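Local coordinates for protein dihydrofolate reductase (Enterococcus faecalis, PDB 4M7U) that probably catalyses the NADPH-dependent reduction of 7,8-dihydrofolate to tetrahydrofolate, a step needed for glycine, purine and DNA precursor synthesis, at residues P62-N74 and E80-Y94. Residues are numbered along the deposited sequence; the frame is centred on the assembly and turned at random.
Sequences PLPNRTTIVLTSN and EGVLVMHSVEEILAY. With NAP (NADP nicotinamide-adenine-dinucleotide phosphate), chain B.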
loop_
_atom_site.group_PDB
_atom_site.type_symbol
_atom_site.label_atom_id
_atom_site.label_comp_id
_atom_site.label_asym_id
_atom_site.label_seq_id
_atom_site.Cartn_x
_atom_site.Cartn_y
_atom_site.Cartn_z
ATOM N N PRO A 62 -9.800 -6.213 -9.567
ATOM C CA PRO A 62 -8.546 -5.499 -9.841
ATOM C C PRO A 62 -8.785 -4.117 -10.446
ATOM O O PRO A 62 -9.768 -3.925 -11.166
ATOM C CB PRO A 62 -7.836 -6.406 -10.849
ATOM C CG PRO A 62 -8.960 -7.152 -11.536
ATOM C CD PRO A 62 -10.026 -7.342 -10.488
ATOM N N LEU A 63 -7.907 -3.162 -10.145
ATOM C CA LEU A 63 -7.983 -1.845 -10.769
ATOM C C LEU A 63 -7.410 -1.938 -12.178
ATOM O O LEU A 63 -6.363 -2.554 -12.393
ATOM C CB LEU A 63 -7.216 -0.806 -9.949
ATOM C CG LEU A 63 -7.648 -0.602 -8.496
ATOM C CD1 LEU A 63 -6.688 0.326 -7.761
ATOM C CD2 LEU A 63 -9.057 -0.047 -8.433
ATOM N N PRO A 64 -8.102 -1.342 -13.152
ATOM C CA PRO A 64 -7.636 -1.397 -14.547
ATOM C C PRO A 64 -6.274 -0.723 -14.749
ATOM O O PRO A 64 -5.851 0.073 -13.904
ATOM C CB PRO A 64 -8.721 -0.626 -15.315
ATOM C CG PRO A 64 -9.454 0.176 -14.271
ATOM C CD PRO A 64 -9.390 -0.640 -13.014
ATOM N N ASN A 65 -5.600 -1.056 -15.848
ATOM C CA ASN A 65 -4.332 -0.432 -16.218
ATOM C C ASN A 65 -3.207 -0.474 -15.163
ATOM O O ASN A 65 -2.315 0.378 -15.170
ATOM C CB ASN A 65 -4.582 1.008 -16.678
ATOM C CG ASN A 65 -5.627 1.090 -17.777
ATOM O OD1 ASN A 65 -5.359 0.728 -18.921
ATOM N ND2 ASN A 65 -6.827 1.563 -17.434
ATOM N N ARG A 66 -3.272 -1.456 -14.262
ATOM C CA ARG A 66 -2.173 -1.818 -13.357
ATOM C C ARG A 66 -2.095 -3.335 -13.314
ATOM O O ARG A 66 -3.081 -4.012 -13.604
ATOM C CB ARG A 66 -2.475 -1.384 -11.920
ATOM C CG ARG A 66 -2.796 0.044 -11.751
ATOM C CD ARG A 66 -3.893 0.231 -10.741
ATOM N NE ARG A 66 -4.129 1.658 -10.571
ATOM C CZ ARG A 66 -4.908 2.386 -11.363
ATOM N NH1 ARG A 66 -5.553 1.819 -12.374
ATOM N NH2 ARG A 66 -5.047 3.685 -11.138
ATOM N N THR A 67 -0.952 -3.869 -12.910
ATOM C CA THR A 67 -0.888 -5.277 -12.548
ATOM C C THR A 67 -1.073 -5.363 -11.035
ATOM O O THR A 67 -0.361 -4.689 -10.286
ATOM C CB THR A 67 0.477 -5.899 -12.925
ATOM O OG1 THR A 67 0.643 -5.874 -14.349
ATOM C CG2 THR A 67 0.566 -7.352 -12.440
ATOM N N THR A 68 -2.033 -6.167 -10.583
ATOM C CA THR A 68 -2.190 -6.437 -9.154
ATOM C C THR A 68 -1.658 -7.829 -8.803
ATOM O O THR A 68 -1.947 -8.807 -9.509
ATOM C CB THR A 68 -3.652 -6.345 -8.724
ATOM O OG1 THR A 68 -4.155 -5.030 -9.006
ATOM C CG2 THR A 68 -3.800 -6.640 -7.216
ATOM N N ILE A 69 -0.870 -7.922 -7.731
ATOM C CA ILE A 69 -0.484 -9.230 -7.180
ATOM C C ILE A 69 -1.206 -9.488 -5.842
ATOM O O ILE A 69 -1.166 -8.646 -4.940
ATOM C CB ILE A 69 1.044 -9.333 -6.949
ATOM C CG1 ILE A 69 1.817 -9.185 -8.269
ATOM C CG2 ILE A 69 1.393 -10.654 -6.286
ATOM C CD1 ILE A 69 3.307 -8.889 -8.073
ATOM N N VAL A 70 -1.880 -10.635 -5.710
ATOM C CA VAL A 70 -2.477 -11.011 -4.419
ATOM C C VAL A 70 -1.616 -12.047 -3.695
ATOM O O VAL A 70 -1.207 -13.057 -4.287
ATOM C CB VAL A 70 -3.927 -11.506 -4.554
ATOM C CG1 VAL A 70 -4.465 -11.911 -3.210
ATOM C CG2 VAL A 70 -4.800 -10.395 -5.137
ATOM N N LEU A 71 -1.315 -11.777 -2.424
ATOM C CA LEU A 71 -0.415 -12.629 -1.653
ATOM C C LEU A 71 -1.249 -13.562 -0.772
ATOM O O LEU A 71 -2.146 -13.105 -0.058
ATOM C CB LEU A 71 0.511 -11.749 -0.801
ATOM C CG LEU A 71 1.773 -12.297 -0.137
ATOM C CD1 LEU A 71 2.617 -13.067 -1.129
ATOM C CD2 LEU A 71 2.572 -11.131 0.443
ATOM N N THR A 72 -0.980 -14.866 -0.843
ATOM C CA THR A 72 -1.727 -15.861 -0.061
ATOM C C THR A 72 -0.915 -17.137 0.058
ATOM O O THR A 72 -0.155 -17.462 -0.845
ATOM C CB THR A 72 -3.121 -16.170 -0.697
ATOM O OG1 THR A 72 -3.827 -17.150 0.088
ATOM C CG2 THR A 72 -2.964 -16.682 -2.119
ATOM N N SER A 73 -1.057 -17.849 1.176
ATOM C CA SER A 73 -0.352 -19.118 1.355
ATOM C C SER A 73 -1.089 -20.271 0.660
ATOM O O SER A 73 -0.526 -21.343 0.452
ATOM C CB SER A 73 -0.147 -19.425 2.841
ATOM O OG SER A 73 -1.388 -19.610 3.497
ATOM N N ASN A 74 -2.347 -20.030 0.296
ATOM C CA ASN A 74 -3.185 -21.014 -0.392
ATOM C C ASN A 74 -2.734 -21.272 -1.847
ATOM O O ASN A 74 -2.863 -20.397 -2.717
ATOM C CB ASN A 74 -4.634 -20.514 -0.341
ATOM C CG ASN A 74 -5.627 -21.454 -1.020
ATOM O OD1 ASN A 74 -5.263 -22.495 -1.574
ATOM N ND2 ASN A 74 -6.906 -21.079 -0.969
ATOM N N GLU A 80 -10.011 -13.085 -10.231
ATOM C CA GLU A 80 -10.089 -12.572 -11.587
ATOM C C GLU A 80 -9.089 -11.449 -11.819
ATOM O O GLU A 80 -9.062 -10.473 -11.072
ATOM C CB GLU A 80 -11.518 -12.112 -11.907
ATOM C CG GLU A 80 -12.579 -13.209 -11.709
ATOM C CD GLU A 80 -12.244 -14.512 -12.433
ATOM O OE1 GLU A 80 -11.840 -14.457 -13.620
ATOM O OE2 GLU A 80 -12.381 -15.593 -11.811
ATOM N N GLY A 81 -8.257 -11.606 -12.847
ATOM C CA GLY A 81 -7.407 -10.526 -13.317
ATOM C C GLY A 81 -6.216 -10.150 -12.449
ATOM O O GLY A 81 -5.696 -9.039 -12.571
ATOM N N VAL A 82 -5.773 -11.054 -11.580
ATOM C CA VAL A 82 -4.613 -10.761 -10.739
ATOM C C VAL A 82 -3.601 -11.899 -10.784
ATOM O O VAL A 82 -3.948 -13.043 -11.053
ATOM C CB VAL A 82 -5.012 -10.475 -9.268
ATOM C CG1 VAL A 82 -6.058 -9.360 -9.182
ATOM C CG2 VAL A 82 -5.537 -11.731 -8.620
ATOM N N LEU A 83 -2.339 -11.571 -10.552
ATOM C CA LEU A 83 -1.340 -12.586 -10.310
ATOM C C LEU A 83 -1.537 -12.995 -8.852
ATOM O O LEU A 83 -1.961 -12.184 -8.022
ATOM C CB LEU A 83 0.067 -12.013 -10.510
ATOM C CG LEU A 83 0.345 -11.439 -11.901
ATOM C CD1 LEU A 83 1.774 -10.913 -12.030
ATOM C CD2 LEU A 83 0.106 -12.523 -12.913
ATOM N N VAL A 84 -1.245 -14.249 -8.544
ATOM C CA VAL A 84 -1.317 -14.734 -7.178
ATOM C C VAL A 84 0.054 -15.242 -6.821
ATOM O O VAL A 84 0.644 -15.995 -7.585
ATOM C CB VAL A 84 -2.302 -15.904 -7.051
ATOM C CG1 VAL A 84 -2.288 -16.438 -5.635
ATOM C CG2 VAL A 84 -3.709 -15.462 -7.424
ATOM N N MET A 85 0.591 -14.819 -5.684
ATOM C CA MET A 85 1.909 -15.295 -5.264
ATOM C C MET A 85 1.853 -15.761 -3.818
ATOM O O MET A 85 0.869 -15.482 -3.110
ATOM C CB MET A 85 2.995 -14.221 -5.480
ATOM C CG MET A 85 3.277 -13.910 -6.944
ATOM S SD MET A 85 4.590 -12.685 -7.215
ATOM C CE MET A 85 4.308 -12.321 -8.968
ATOM N N HIS A 86 2.894 -16.461 -3.368
ATOM C CA HIS A 86 2.766 -17.206 -2.115
ATOM C C HIS A 86 3.871 -16.977 -1.091
ATOM O O HIS A 86 3.976 -17.719 -0.115
ATOM C CB HIS A 86 2.644 -18.704 -2.409
ATOM C CG HIS A 86 1.595 -19.036 -3.419
ATOM N ND1 HIS A 86 0.261 -19.144 -3.098
ATOM C CD2 HIS A 86 1.684 -19.275 -4.751
ATOM C CE1 HIS A 86 -0.428 -19.443 -4.184
ATOM N NE2 HIS A 86 0.407 -19.528 -5.199
ATOM N N SER A 87 4.697 -15.962 -1.306
ATOM C CA SER A 87 5.752 -15.660 -0.353
ATOM C C SER A 87 6.354 -14.298 -0.625
ATOM O O SER A 87 6.266 -13.775 -1.745
ATOM C CB SER A 87 6.853 -16.716 -0.401
ATOM O OG SER A 87 7.558 -16.641 -1.624
ATOM N N VAL A 88 6.962 -13.742 0.419
ATOM C CA VAL A 88 7.719 -12.505 0.328
ATOM C C VAL A 88 8.820 -12.643 -0.702
ATOM O O VAL A 88 9.006 -11.752 -1.536
ATOM C CB VAL A 88 8.332 -12.133 1.685
ATOM C CG1 VAL A 88 9.367 -11.027 1.529
ATOM C CG2 VAL A 88 7.239 -11.695 2.632
ATOM N N GLU A 89 9.531 -13.770 -0.664
ATOM C CA GLU A 89 10.624 -14.017 -1.607
ATOM C C GLU A 89 10.127 -13.880 -3.039
ATOM O O GLU A 89 10.744 -13.188 -3.850
ATOM C CB GLU A 89 11.264 -15.397 -1.387
ATOM C CG GLU A 89 11.900 -15.594 -0.004
ATOM C CD GLU A 89 10.870 -15.736 1.125
ATOM O OE1 GLU A 89 9.795 -16.334 0.896
ATOM O OE2 GLU A 89 11.127 -15.239 2.244
ATOM N N GLU A 90 8.986 -14.507 -3.322
ATOM C CA GLU A 90 8.379 -14.486 -4.651
ATOM C C GLU A 90 8.043 -13.057 -5.086
ATOM O O GLU A 90 8.299 -12.685 -6.232
ATOM C CB GLU A 90 7.119 -15.368 -4.668
ATOM C CG GLU A 90 6.794 -16.014 -6.013
ATOM C CD GLU A 90 5.480 -16.805 -5.988
ATOM O OE1 GLU A 90 5.084 -17.279 -4.899
ATOM O OE2 GLU A 90 4.827 -16.940 -7.053
ATOM N N ILE A 91 7.479 -12.263 -4.171
ATOM C CA ILE A 91 7.215 -10.844 -4.425
ATOM C C ILE A 91 8.520 -10.115 -4.759
ATOM O O ILE A 91 8.591 -9.353 -5.721
ATOM C CB ILE A 91 6.573 -10.140 -3.200
ATOM C CG1 ILE A 91 5.200 -10.738 -2.866
ATOM C CG2 ILE A 91 6.454 -8.628 -3.441
ATOM C CD1 ILE A 91 4.166 -10.574 -3.964
ATOM N N LEU A 92 9.562 -10.357 -3.969
ATOM C CA LEU A 92 10.841 -9.666 -4.184
ATOM C C LEU A 92 11.505 -10.031 -5.519
ATOM O O LEU A 92 12.176 -9.198 -6.142
ATOM C CB LEU A 92 11.784 -9.909 -3.003
ATOM C CG LEU A 92 11.293 -9.279 -1.695
ATOM C CD1 LEU A 92 12.247 -9.567 -0.541
ATOM C CD2 LEU A 92 11.109 -7.781 -1.881
ATOM N N ALA A 93 11.297 -11.266 -5.971
ATOM C CA ALA A 93 11.883 -11.703 -7.230
ATOM C C ALA A 93 11.203 -11.030 -8.413
ATOM O O ALA A 93 11.859 -10.656 -9.392
ATOM C CB ALA A 93 11.810 -13.220 -7.357
ATOM N N TYR A 94 9.883 -10.897 -8.333
ATOM C CA TYR A 94 9.124 -10.154 -9.338
ATOM C C TYR A 94 9.566 -8.683 -9.360
ATOM O O TYR A 94 9.808 -8.111 -10.430
ATOM C CB TYR A 94 7.623 -10.237 -9.038
ATOM C CG TYR A 94 6.759 -9.344 -9.918
ATOM C CD1 TYR A 94 6.149 -9.844 -11.062
ATOM C CD2 TYR A 94 6.540 -8.006 -9.595
ATOM C CE1 TYR A 94 5.346 -9.031 -11.864
ATOM C CE2 TYR A 94 5.750 -7.188 -10.395
ATOM C CZ TYR A 94 5.150 -7.706 -11.522
ATOM O OH TYR A 94 4.362 -6.892 -12.312
HETATM P PA NAP B . -3.802 -8.447 4.841
HETATM O O1A NAP B . -2.333 -8.032 5.160
HETATM O O2A NAP B . -4.410 -7.595 3.743
HETATM O O5B NAP B . -3.822 -9.926 4.326
HETATM C C5B NAP B . -3.322 -10.955 5.127
HETATM C C4B NAP B . -3.182 -12.225 4.349
HETATM O O4B NAP B . -2.303 -12.140 3.138
HETATM C C3B NAP B . -2.877 -13.539 5.027
HETATM O O3B NAP B . -3.770 -14.114 5.905
HETATM C C2B NAP B . -2.370 -14.356 3.898
HETATM O O2B NAP B . -3.263 -15.024 3.084
HETATM C C1B NAP B . -1.426 -13.324 3.318
HETATM N N9A NAP B . -0.007 -13.152 3.340
HETATM C C8A NAP B . 0.620 -12.146 3.950
HETATM N N7A NAP B . 2.016 -12.424 3.895
HETATM C C5A NAP B . 2.189 -13.653 3.256
HETATM C C6A NAP B . 3.342 -14.386 2.947
HETATM N N6A NAP B . 4.636 -13.871 3.310
HETATM N N1A NAP B . 3.205 -15.550 2.318
HETATM C C2A NAP B . 1.969 -16.033 1.966
HETATM N N3A NAP B . 0.822 -15.306 2.274
HETATM C C4A NAP B . 0.968 -14.134 2.911
HETATM O O3 NAP B . -4.715 -8.420 6.132
HETATM P PN NAP B . -4.474 -7.523 7.418
HETATM O O1N NAP B . -3.223 -8.043 8.194
HETATM O O2N NAP B . -4.286 -6.060 7.081
HETATM O O5D NAP B . -5.810 -7.662 8.257
HETATM C C5D NAP B . -6.990 -7.923 7.536
HETATM C C4D NAP B . -8.094 -8.696 8.234
HETATM O O4D NAP B . -7.875 -9.203 9.609
HETATM C C3D NAP B . -9.544 -8.215 8.166
HETATM O O3D NAP B . -10.439 -8.919 7.484
HETATM C C2D NAP B . -9.903 -7.876 9.585
HETATM O O2D NAP B . -11.219 -7.810 9.995
HETATM C C1D NAP B . -8.921 -8.624 10.463
HETATM N N1N NAP B . -8.634 -8.346 11.849
HETATM C C2N NAP B . -9.565 -8.409 12.964
HETATM C C3N NAP B . -9.069 -8.201 14.400
HETATM C C7N NAP B . -9.817 -8.911 15.468
HETATM O O7N NAP B . -10.218 -10.045 15.240
HETATM N N7N NAP B . -10.406 -8.162 16.530
HETATM C C4N NAP B . -7.677 -7.575 14.668
HETATM C C5N NAP B . -6.866 -7.264 13.381
HETATM C C6N NAP B . -7.451 -7.530 11.981
HETATM P P2B NAP B . -3.716 -16.463 3.524
HETATM O O1X NAP B . -4.418 -16.379 4.919
HETATM O O2X NAP B . -4.751 -16.975 2.474
HETATM O O3X NAP B . -2.498 -17.354 3.606
HETATM O O HOH W 1 -3.898 -7.133 -12.554
HETATM O O HOH W 2 3.630 -7.365 -14.873
#
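I69, V70 and L71 of strand 67-71 pair in parallel with L83, V84 and M85 of strand 83-85; four backbone hydrogen bonds, from L83 N to T68 O through T72 N to M85 O, join them. On the sheet face of I69 and L71, the helix that begins at V88 runs back nearly antiparallel to strand 67-71 (163°), its axis 10.2 Å away. Beta-branched I69 reaches separate partners: CG2, anti to its own N, meets I91 CD1 at 3.6 Å, while CD1 touches M85 CE at 3.7 Å and lies over one face of the Y94 ring, 3.8 Å from its centroid, in a CH-pi contact. The Y94 hydroxyl reaches past T67 CG2 to hydrogen-bond T47. On the other face V70 CG2 meets V82 CG2, beside F55 of helix 52-57. In the eight-stranded mixed sheet of dihydrofolate reductase, strand 83-85 is outermost, and both strands' C-terminal ends face NADP's adenosine half. The short hydroxyl side chains of T72 and S73, with S73 N, hydrogen-bond the 2'-phosphate; T72 OG1 also accepts from N74 N in an ST turn. L71 sets CG and CD2 against the adenine, while CD1 turns to I91 CG1. The H86 ring donates from ND1 to T72 O at 2.8 Å, somewhat bent at 134°, tying the phosphate-binding turn to the loop following strand 83-85. S87 then N-caps the helix, its OG accepting from E90 N, while E90 OE1 accepts from H86 N.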